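Local coordinates for phosphate-binding protein (PDB 5UB7) that probably captures phosphate- or phosphonate-type ligands in the periplasm for an ABC transporter, and here holds the triphosphate of an ATP molecule, at residues Glu65-Ala70 / Arg211-Val216; Leu83-Gly88 / Phe249-Phe254; Gly162-Val167 / Gly179-Val184. All blocks are in the same frame, centred on the assembly; numbering follows the deposited sequence.

Contact 1 (Glu65-Ala70 / Arg211-Val216); sequences ETTGAA and RAVEMV. With ATP (adenosine-5'-triphosphate), chain C.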
loop_
_atom_site.group_PDB
_atom_site.type_symbol
_atom_site.label_atom_id
_atom_site.label_comp_id
_atom_site.label_asym_id
_atom_site.label_seq_id
_atom_site.Cartn_x
_atom_site.Cartn_y
_atom_site.Cartn_z
ATOM N N GLU A 65 1.171 4.188 -5.533
ATOM C CA GLU A 65 0.515 3.569 -4.365
ATOM C C GLU A 65 0.413 2.075 -4.521
ATOM O O GLU A 65 0.302 1.568 -5.627
ATOM C CB GLU A 65 -0.934 4.091 -4.204
ATOM C CG GLU A 65 -1.065 5.524 -3.748
ATOM C CD GLU A 65 -0.527 5.738 -2.359
ATOM O OE1 GLU A 65 -0.491 4.767 -1.594
ATOM O OE2 GLU A 65 -0.161 6.883 -2.031
ATOM N N THR A 66 0.366 1.378 -3.395
ATOM C CA THR A 66 -0.072 0.007 -3.406
ATOM C C THR A 66 -1.527 0.046 -3.807
ATOM O O THR A 66 -2.203 1.086 -3.704
ATOM C CB THR A 66 0.126 -0.658 -2.072
ATOM O OG1 THR A 66 -0.472 0.143 -1.062
ATOM C CG2 THR A 66 1.610 -0.785 -1.790
ATOM N N THR A 67 -1.987 -1.090 -4.298
ATOM C CA THR A 67 -3.215 -1.154 -5.044
ATOM C C THR A 67 -4.452 -0.954 -4.186
ATOM O O THR A 67 -5.335 -0.238 -4.623
ATOM C CB THR A 67 -3.284 -2.427 -5.904
ATOM O OG1 THR A 67 -3.000 -3.603 -5.117
ATOM C CG2 THR A 67 -2.243 -2.300 -7.013
ATOM N N GLY A 68 -4.481 -1.495 -2.967
ATOM C CA GLY A 68 -5.546 -1.187 -1.990
ATOM C C GLY A 68 -5.719 0.311 -1.688
ATOM O O GLY A 68 -6.836 0.853 -1.743
ATOM N N ALA A 69 -4.607 0.981 -1.399
ATOM C CA ALA A 69 -4.621 2.411 -1.162
ATOM C C ALA A 69 -5.069 3.129 -2.406
ATOM O O ALA A 69 -5.837 4.093 -2.339
ATOM C CB ALA A 69 -3.266 2.909 -0.759
ATOM N N ALA A 70 -4.593 2.671 -3.559
ATOM C CA ALA A 70 -4.974 3.338 -4.815
ATOM C C ALA A 70 -6.514 3.267 -5.039
ATOM O O ALA A 70 -7.150 4.264 -5.417
ATOM C CB ALA A 70 -4.168 2.760 -5.973
ATOM N N ARG A 211 0.929 -5.408 -7.086
ATOM C CA ARG A 211 1.861 -4.848 -6.103
ATOM C C ARG A 211 1.680 -3.338 -5.882
ATOM O O ARG A 211 1.829 -2.873 -4.763
ATOM C CB ARG A 211 3.296 -5.191 -6.577
ATOM C CG ARG A 211 4.478 -4.651 -5.787
ATOM C CD ARG A 211 4.804 -5.496 -4.584
ATOM N NE ARG A 211 5.758 -4.848 -3.697
ATOM C CZ ARG A 211 5.484 -3.816 -2.897
ATOM N NH1 ARG A 211 4.262 -3.254 -2.857
ATOM N NH2 ARG A 211 6.460 -3.306 -2.142
ATOM N N ALA A 212 1.336 -2.600 -6.950
ATOM C CA ALA A 212 1.337 -1.121 -6.975
ATOM C C ALA A 212 0.831 -0.586 -8.309
ATOM O O ALA A 212 0.796 -1.320 -9.299
ATOM C CB ALA A 212 2.727 -0.564 -6.720
ATOM N N VAL A 213 0.474 0.698 -8.320
ATOM C CA VAL A 213 -0.096 1.352 -9.482
ATOM C C VAL A 213 0.243 2.860 -9.410
ATOM O O VAL A 213 0.324 3.450 -8.341
ATOM C CB VAL A 213 -1.607 1.034 -9.529
ATOM C CG1 VAL A 213 -2.248 1.429 -8.210
ATOM C CG2 VAL A 213 -2.334 1.669 -10.705
ATOM N N GLU A 214 0.495 3.459 -10.559
ATOM C CA GLU A 214 0.575 4.906 -10.682
ATOM C C GLU A 214 -0.839 5.399 -10.934
ATOM O O GLU A 214 -1.510 4.891 -11.829
ATOM C CB GLU A 214 1.485 5.274 -11.835
ATOM C CG GLU A 214 2.869 4.663 -11.727
ATOM C CD GLU A 214 3.505 4.883 -10.373
ATOM O OE1 GLU A 214 3.792 6.063 -10.029
ATOM O OE2 GLU A 214 3.694 3.875 -9.640
ATOM N N MET A 215 -1.298 6.353 -10.128
ATOM C CA MET A 215 -2.620 6.936 -10.273
ATOM C C MET A 215 -2.434 8.415 -10.633
ATOM O O MET A 215 -1.468 9.046 -10.200
ATOM C CB MET A 215 -3.404 6.831 -8.968
ATOM C CG MET A 215 -3.587 5.423 -8.384
ATOM S SD MET A 215 -4.777 4.382 -9.260
ATOM C CE MET A 215 -6.335 5.164 -8.857
ATOM N N VAL A 216 -3.343 8.962 -11.435
ATOM C CA VAL A 216 -3.294 10.386 -11.758
ATOM C C VAL A 216 -4.626 10.974 -11.456
ATOM O O VAL A 216 -5.663 10.276 -11.499
ATOM C CB VAL A 216 -2.913 10.739 -13.239
ATOM C CG1 VAL A 216 -1.448 10.401 -13.551
ATOM C CG2 VAL A 216 -3.871 10.102 -14.241
HETATM P PG ATP C . 1.369 -1.277 2.023
HETATM O O1G ATP C . 0.484 -0.207 1.419
HETATM O O2G ATP C . 0.945 -2.672 1.625
HETATM O O3G ATP C . 1.585 -1.103 3.534
HETATM P PB ATP C . 3.790 0.188 1.345
HETATM O O1B ATP C . 3.067 1.518 1.109
HETATM O O2B ATP C . 4.756 0.110 2.502
HETATM O O3B ATP C . 2.868 -1.150 1.373
HETATM P PA ATP C . 6.167 0.001 -0.252
HETATM O O1A ATP C . 6.327 -0.338 -1.712
HETATM O O2A ATP C . 6.571 1.359 0.303
HETATM O O3A ATP C . 4.577 -0.171 -0.028
HETATM O "O5'" ATP C . 6.841 -1.253 0.557
#
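E65 and V213 form an antiparallel hydrogen-bonded pair closed by two backbone bonds, E65 N to V213 O at 3.0 Å and V213 N to E65 O at 2.8 Å, with their CA atoms 5.6 Å apart. E65 O also takes a CA-H...O contact from A212 CA. Beyond this bridge the first chain turns into helix 67-75, and T66, at the N-cap position, brings its CA to 4.0 Å from that of A212. The methyl of T67 then lies against the A212 backbone, its CG2 at 3.6 Å from A212 N, while its hydroxyl bonds to the carbonyl of P210. One helical turn on, the A70 methyl points at the strand and touches two of its side chains, meeting CG1 of V213 and CG of M215. The M215 chain, bent at chi2 and chi3, folds SD and CE along the same alanine. Strand 62-65, paired here with strand 209-217, thus runs straight into a helix, and the turn at T66 faces the ligand, as in the periplasmic binding protein fold, where anions are commonly gripped at helix N-termini. T66 OG1 donates to ATP O1G at 2.7 Å and is also bonded to T124 OG1. R211 reaches the ligand from the strand side: its chain bends at chi2 (83°), and NH2 donates to O1A of ATP at 3.0 Å, with an N-H...O angle of 136°. T66 CG2 lies at the guanidinium edge, 3.8 Å from R211 NH1, and F93 adds a cation-pi contact to this arginine.

Contact 2 (Leu83-Gly88 / Phe249-Phe254); sequences LMTERG and FDTTGF. With ATP (adenosine-5'-triphosphate), chain C.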
loop_
_atom_site.group_PDB
_atom_site.type_symbol
_atom_site.label_atom_id
_atom_site.label_comp_id
_atom_site.label_asym_id
_atom_site.label_seq_id
_atom_site.Cartn_x
_atom_site.Cartn_y
_atom_site.Cartn_z
ATOM N N LEU A 83 -0.582 3.420 -14.945
ATOM C CA LEU A 83 0.203 2.227 -15.278
ATOM C C LEU A 83 0.170 1.333 -14.078
ATOM O O LEU A 83 0.016 1.831 -12.962
ATOM C CB LEU A 83 1.658 2.610 -15.517
ATOM C CG LEU A 83 1.912 3.491 -16.731
ATOM C CD1 LEU A 83 3.315 4.097 -16.703
ATOM C CD2 LEU A 83 1.676 2.664 -17.981
ATOM N N MET A 84 0.298 0.036 -14.307
ATOM C CA MET A 84 0.625 -0.922 -13.238
ATOM C C MET A 84 2.107 -0.841 -12.998
ATOM O O MET A 84 2.877 -0.642 -13.937
ATOM C CB MET A 84 0.251 -2.370 -13.596
ATOM C CG MET A 84 -1.198 -2.543 -13.989
ATOM S SD MET A 84 -2.366 -1.866 -12.800
ATOM C CE MET A 84 -2.140 -3.016 -11.430
ATOM N N THR A 85 2.478 -0.986 -11.735
ATOM C CA THR A 85 3.828 -0.774 -11.265
ATOM C C THR A 85 4.306 -2.072 -10.618
ATOM O O THR A 85 3.537 -2.797 -9.945
ATOM C CB THR A 85 3.872 0.369 -10.242
ATOM O OG1 THR A 85 3.197 1.498 -10.789
ATOM C CG2 THR A 85 5.297 0.747 -9.852
ATOM N N GLU A 86 5.603 -2.320 -10.818
ATOM C CA GLU A 86 6.305 -3.522 -10.399
ATOM C C GLU A 86 7.458 -3.095 -9.481
ATOM O O GLU A 86 8.205 -2.203 -9.807
ATOM C CB GLU A 86 6.780 -4.221 -11.680
ATOM C CG GLU A 86 7.592 -5.481 -11.510
ATOM C CD GLU A 86 8.134 -5.971 -12.837
ATOM O OE1 GLU A 86 7.277 -6.214 -13.738
ATOM O OE2 GLU A 86 9.397 -6.080 -12.951
ATOM N N ARG A 87 7.599 -3.728 -8.322
ATOM C CA ARG A 87 8.584 -3.314 -7.308
ATOM C C ARG A 87 9.415 -4.503 -6.809
ATOM O O ARG A 87 8.871 -5.580 -6.546
ATOM C CB ARG A 87 7.866 -2.670 -6.124
ATOM C CG ARG A 87 7.369 -1.264 -6.418
ATOM C CD ARG A 87 6.596 -0.725 -5.238
ATOM N NE ARG A 87 6.019 0.574 -5.544
ATOM C CZ ARG A 87 5.297 1.309 -4.700
ATOM N NH1 ARG A 87 5.049 0.899 -3.462
ATOM N NH2 ARG A 87 4.822 2.470 -5.106
ATOM N N GLY A 88 10.719 -4.305 -6.652
ATOM C CA GLY A 88 11.624 -5.414 -6.328
ATOM C C GLY A 88 11.500 -6.624 -7.247
ATOM O O GLY A 88 11.535 -7.748 -6.794
ATOM N N PHE A 249 10.992 3.450 -4.356
ATOM C CA PHE A 249 10.468 2.210 -3.776
ATOM C C PHE A 249 10.935 0.961 -4.548
ATOM O O PHE A 249 10.202 -0.009 -4.669
ATOM C CB PHE A 249 8.933 2.255 -3.699
ATOM C CG PHE A 249 8.368 3.612 -3.325
ATOM C CD1 PHE A 249 8.399 4.065 -2.003
ATOM C CD2 PHE A 249 7.791 4.435 -4.288
ATOM C CE1 PHE A 249 7.884 5.313 -1.664
ATOM C CE2 PHE A 249 7.275 5.688 -3.953
ATOM C CZ PHE A 249 7.312 6.125 -2.637
ATOM N N ASP A 250 12.160 1.015 -5.071
ATOM C CA ASP A 250 12.748 -0.051 -5.875
ATOM C C ASP A 250 11.821 -0.512 -6.993
ATOM O O ASP A 250 11.470 -1.675 -7.104
ATOM C CB ASP A 250 13.183 -1.202 -4.970
ATOM C CG ASP A 250 14.120 -2.206 -5.662
ATOM O OD1 ASP A 250 14.876 -1.854 -6.585
ATOM O OD2 ASP A 250 14.090 -3.387 -5.270
ATOM N N THR A 251 11.412 0.433 -7.818
ATOM C CA THR A 251 10.521 0.140 -8.928
ATOM C C THR A 251 11.351 -0.388 -10.074
ATOM O O THR A 251 12.328 0.253 -10.479
ATOM C CB THR A 251 9.754 1.379 -9.393
ATOM O OG1 THR A 251 8.815 1.748 -8.387
ATOM C CG2 THR A 251 8.987 1.095 -10.667
ATOM N N THR A 252 10.942 -1.549 -10.582
ATOM C CA THR A 252 11.667 -2.280 -11.614
ATOM C C THR A 252 10.874 -2.395 -12.907
ATOM O O THR A 252 11.369 -2.932 -13.878
ATOM C CB THR A 252 12.039 -3.699 -11.127
ATOM O OG1 THR A 252 10.848 -4.427 -10.749
ATOM C CG2 THR A 252 12.975 -3.599 -9.952
ATOM N N GLY A 253 9.662 -1.879 -12.937
ATOM C CA GLY A 253 8.904 -1.864 -14.169
ATOM C C GLY A 253 7.573 -1.159 -14.028
ATOM O O GLY A 253 7.026 -1.069 -12.942
ATOM N N PHE A 254 7.105 -0.612 -15.144
ATOM C CA PHE A 254 5.759 -0.098 -15.308
ATOM C C PHE A 254 5.153 -0.784 -16.520
ATOM O O PHE A 254 5.847 -1.086 -17.482
ATOM C CB PHE A 254 5.779 1.399 -15.628
ATOM C CG PHE A 254 6.319 2.249 -14.527
ATOM C CD1 PHE A 254 5.618 2.392 -13.348
ATOM C CD2 PHE A 254 7.509 2.934 -14.678
ATOM C CE1 PHE A 254 6.103 3.186 -12.341
ATOM C CE2 PHE A 254 7.990 3.742 -13.669
ATOM C CZ PHE A 254 7.286 3.868 -12.503
HETATM P PG ATP C . 1.369 -1.277 2.023
HETATM O O1G ATP C . 0.484 -0.207 1.419
HETATM O O2G ATP C . 0.945 -2.672 1.625
HETATM O O3G ATP C . 1.585 -1.103 3.534
HETATM P PB ATP C . 3.790 0.188 1.345
HETATM O O1B ATP C . 3.067 1.518 1.109
HETATM O O2B ATP C . 4.756 0.110 2.502
HETATM O O3B ATP C . 2.868 -1.150 1.373
HETATM P PA ATP C . 6.167 0.001 -0.252
HETATM O O1A ATP C . 6.327 -0.338 -1.712
HETATM O O2A ATP C . 6.571 1.359 0.303
HETATM O O3A ATP C . 4.577 -0.171 -0.028
HETATM O "O5'" ATP C . 6.841 -1.253 0.557
HETATM O O HOH W 1 6.477 2.563 -7.214
#
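R87, at the end of strand 79-87, and F249, just ahead of strand 251-255, run side by side toward the ATP. R87 CB starts near the carbonyl oxygens of F249 and D250, and CG lies 3.6 Å from F249 O. The chain stays extended from CG to NE (chi2 176°, chi3 -175°), which carries the guanidinium out from the strand, over the F249 side chain, to the ATP. CD still lies near F249 O; NE donates to a water at 2.6 Å, which in turn donates to T251 OG1, a hydroxyl also bonded to F248 O. CZ lies about 3.9 Å from F249 CB, which covers one guanidinium face; the ring plane is inclined 28° to it. At the tip NH2 approaches F249 CD2 to 3.7 Å and bonds to S64 OG, whereas NH1 lies against ATP O1A, so close that the exact geometry is doubtful.

One residue before R87, E86 N donates to G253 O at 2.8 Å, and E86 O accepts from T252 N at 2.9 Å and weakly from G253 N. T252 OG1 donates to E86 OE2 on its anti side and also bonds to G89 N. With T252 and G253 both facing E86, strands 79-87 and 251-255 form a classic beta bulge, one residue before the arginine that reaches the ATP phosphate.

Contact 3 (Gly162-Val167 / Gly179-Val184); sequences GSKLNV and GALSNV. With ATP (adenosine-5'-triphosphate), chain C.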
loop_
_atom_site.group_PDB
_atom_site.type_symbol
_atom_site.label_atom_id
_atom_site.label_comp_id
_atom_site.label_asym_id
_atom_site.label_seq_id
_atom_site.Cartn_x
_atom_site.Cartn_y
_atom_site.Cartn_z
ATOM N N GLY A 162 0.578 1.103 13.863
ATOM C CA GLY A 162 1.302 2.026 12.987
ATOM C C GLY A 162 2.324 1.312 12.131
ATOM O O GLY A 162 2.002 0.802 11.053
ATOM N N SER A 163 3.562 1.255 12.612
ATOM C CA SER A 163 4.662 0.820 11.757
ATOM C C SER A 163 4.626 -0.689 11.496
ATOM O O SER A 163 4.139 -1.486 12.311
ATOM C CB SER A 163 6.037 1.250 12.306
ATOM O OG SER A 163 6.556 0.345 13.279
ATOM N N LYS A 164 5.198 -1.062 10.360
ATOM C CA LYS A 164 5.527 -2.445 10.094
ATOM C C LYS A 164 6.375 -3.091 11.194
ATOM O O LYS A 164 6.090 -4.240 11.599
ATOM C CB LYS A 164 6.167 -2.561 8.727
ATOM C CG LYS A 164 5.111 -2.376 7.655
ATOM C CD LYS A 164 5.609 -2.211 6.238
ATOM C CE LYS A 164 4.367 -2.118 5.349
ATOM N NZ LYS A 164 4.639 -2.170 3.906
ATOM N N LEU A 165 7.368 -2.352 11.714
ATOM C CA LEU A 165 8.241 -2.876 12.780
ATOM C C LEU A 165 7.439 -3.106 14.033
ATOM O O LEU A 165 7.577 -4.149 14.688
ATOM C CB LEU A 165 9.414 -1.935 13.072
ATOM C CG LEU A 165 10.509 -2.454 14.021
ATOM C CD1 LEU A 165 11.055 -3.792 13.538
ATOM C CD2 LEU A 165 11.647 -1.455 14.236
ATOM N N ASN A 166 6.571 -2.154 14.365
ATOM C CA ASN A 166 5.668 -2.372 15.491
ATOM C C ASN A 166 4.822 -3.637 15.376
ATOM O O ASN A 166 4.558 -4.293 16.386
ATOM C CB ASN A 166 4.717 -1.202 15.672
ATOM C CG ASN A 166 5.375 0.007 16.305
ATOM O OD1 ASN A 166 6.574 0.064 16.494
ATOM N ND2 ASN A 166 4.566 0.976 16.640
ATOM N N VAL A 167 4.368 -3.984 14.176
ATOM C CA VAL A 167 3.568 -5.206 14.059
ATOM C C VAL A 167 4.406 -6.401 14.517
ATOM O O VAL A 167 3.934 -7.247 15.267
ATOM C CB VAL A 167 3.031 -5.444 12.631
ATOM C CG1 VAL A 167 2.448 -6.855 12.496
ATOM C CG2 VAL A 167 1.994 -4.380 12.265
ATOM N N GLY A 179 -0.078 -10.955 13.887
ATOM C CA GLY A 179 0.333 -9.819 13.081
ATOM C C GLY A 179 0.056 -10.076 11.617
ATOM O O GLY A 179 0.052 -11.247 11.187
ATOM N N ALA A 180 -0.163 -8.985 10.871
ATOM C CA ALA A 180 -0.330 -8.993 9.419
ATOM C C ALA A 180 0.751 -8.146 8.778
ATOM O O ALA A 180 0.940 -6.975 9.142
ATOM C CB ALA A 180 -1.677 -8.459 9.032
ATOM N N LEU A 181 1.462 -8.761 7.838
ATOM C CA LEU A 181 2.452 -8.099 6.981
ATOM C C LEU A 181 2.407 -8.701 5.595
ATOM O O LEU A 181 1.896 -9.823 5.413
ATOM C CB LEU A 181 3.876 -8.310 7.519
ATOM C CG LEU A 181 4.194 -7.571 8.825
ATOM C CD1 LEU A 181 5.412 -8.169 9.486
ATOM C CD2 LEU A 181 4.428 -6.085 8.620
ATOM N N SER A 182 2.984 -7.990 4.628
ATOM C CA SER A 182 3.131 -8.528 3.264
ATOM C C SER A 182 4.212 -9.628 3.186
ATOM O O SER A 182 5.125 -9.710 4.012
ATOM C CB SER A 182 3.461 -7.424 2.272
ATOM O OG SER A 182 4.861 -7.223 2.231
ATOM N N ASN A 183 4.127 -10.468 2.170
ATOM C CA ASN A 183 5.201 -11.459 1.934
ATOM C C ASN A 183 6.585 -10.812 1.679
ATOM O O ASN A 183 7.615 -11.371 2.046
ATOM C CB ASN A 183 4.801 -12.470 0.848
ATOM C CG ASN A 183 4.579 -11.853 -0.523
ATOM O OD1 ASN A 183 4.017 -10.767 -0.703
ATOM N ND2 ASN A 183 4.972 -12.594 -1.513
ATOM N N VAL A 184 6.580 -9.611 1.104
ATOM C CA VAL A 184 7.788 -8.819 0.870
ATOM C C VAL A 184 8.347 -8.313 2.187
ATOM O O VAL A 184 9.565 -8.363 2.427
ATOM C CB VAL A 184 7.495 -7.617 -0.057
ATOM C CG1 VAL A 184 8.697 -6.678 -0.151
ATOM C CG2 VAL A 184 7.102 -8.108 -1.450
HETATM P PG ATP C . 1.369 -1.277 2.023
HETATM O O1G ATP C . 0.484 -0.207 1.419
HETATM O O2G ATP C . 0.945 -2.672 1.625
HETATM O O3G ATP C . 1.585 -1.103 3.534
HETATM P PB ATP C . 3.790 0.188 1.345
HETATM O O1B ATP C . 3.067 1.518 1.109
HETATM O O2B ATP C . 4.756 0.110 2.502
HETATM O O3B ATP C . 2.868 -1.150 1.373
HETATM P PA ATP C . 6.167 0.001 -0.252
HETATM O O1A ATP C . 6.327 -0.338 -1.712
HETATM O O2A ATP C . 6.571 1.359 0.303
HETATM O O3A ATP C . 4.577 -0.171 -0.028
HETATM O "O5'" ATP C . 6.841 -1.253 0.557
#
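K164 and V167, one helical turn apart, supply the helix side of this contact with strand 178-182. Just ahead of them S163 occupies the N-cap position: its OG accepts from N166 N at 2.7 Å, nearly straight at 168°, which fixes the start of helix 164-172. K164 follows, and its CB and CG both pass 3.9 Å from L181 CD2, the lysine chain crossing the leucine at a slant. Beyond CG the lysine is extended, a shape that takes NZ away from the leucine to the phosphates. There NZ donates to ATP O2B at 2.7 Å and weakly to O3B and O3G; D185 offers it a long, weak ion pair. V167 ends the walk. Its CG1, held anti to the backbone N (chi1 169°), lies 3.7 Å from G179 CA, 3.7 Å from A180 O and 4.1 Å from L181 CG, so that this methyl packs directly on the CA of the glycine. No hydrogen bond joins the two segments: their meeting is largely apolar, and the lysine's aliphatic part shares in it while its ammonium group, at the far end, probably balances some of the triphosphate's negative charge.

In the fold
Contacts 1 and 2 are joined through strands 79-87 and 209-217, neighbours in the sheet: E214 N lies 2.9 Å from L83 O, and E214 OE2 lies 2.7 Å from T85 OG1, both probable hydrogen bonds. Their centres are about 11 Å apart. Contact 3 sits across the ligand, its centre about 18 Å from that of contact 1 and 20 Å from that of contact 2. It touches contact 1 at R211 NE and V184 CG2, 4.2 Å apart, whereas the nearest atoms of contacts 2 and 3 remain about 6 Å apart. The ATP bridges all three, with further hydrogen bonds from R9, S123, T124 and S125, consistent with a binding-protein cleft.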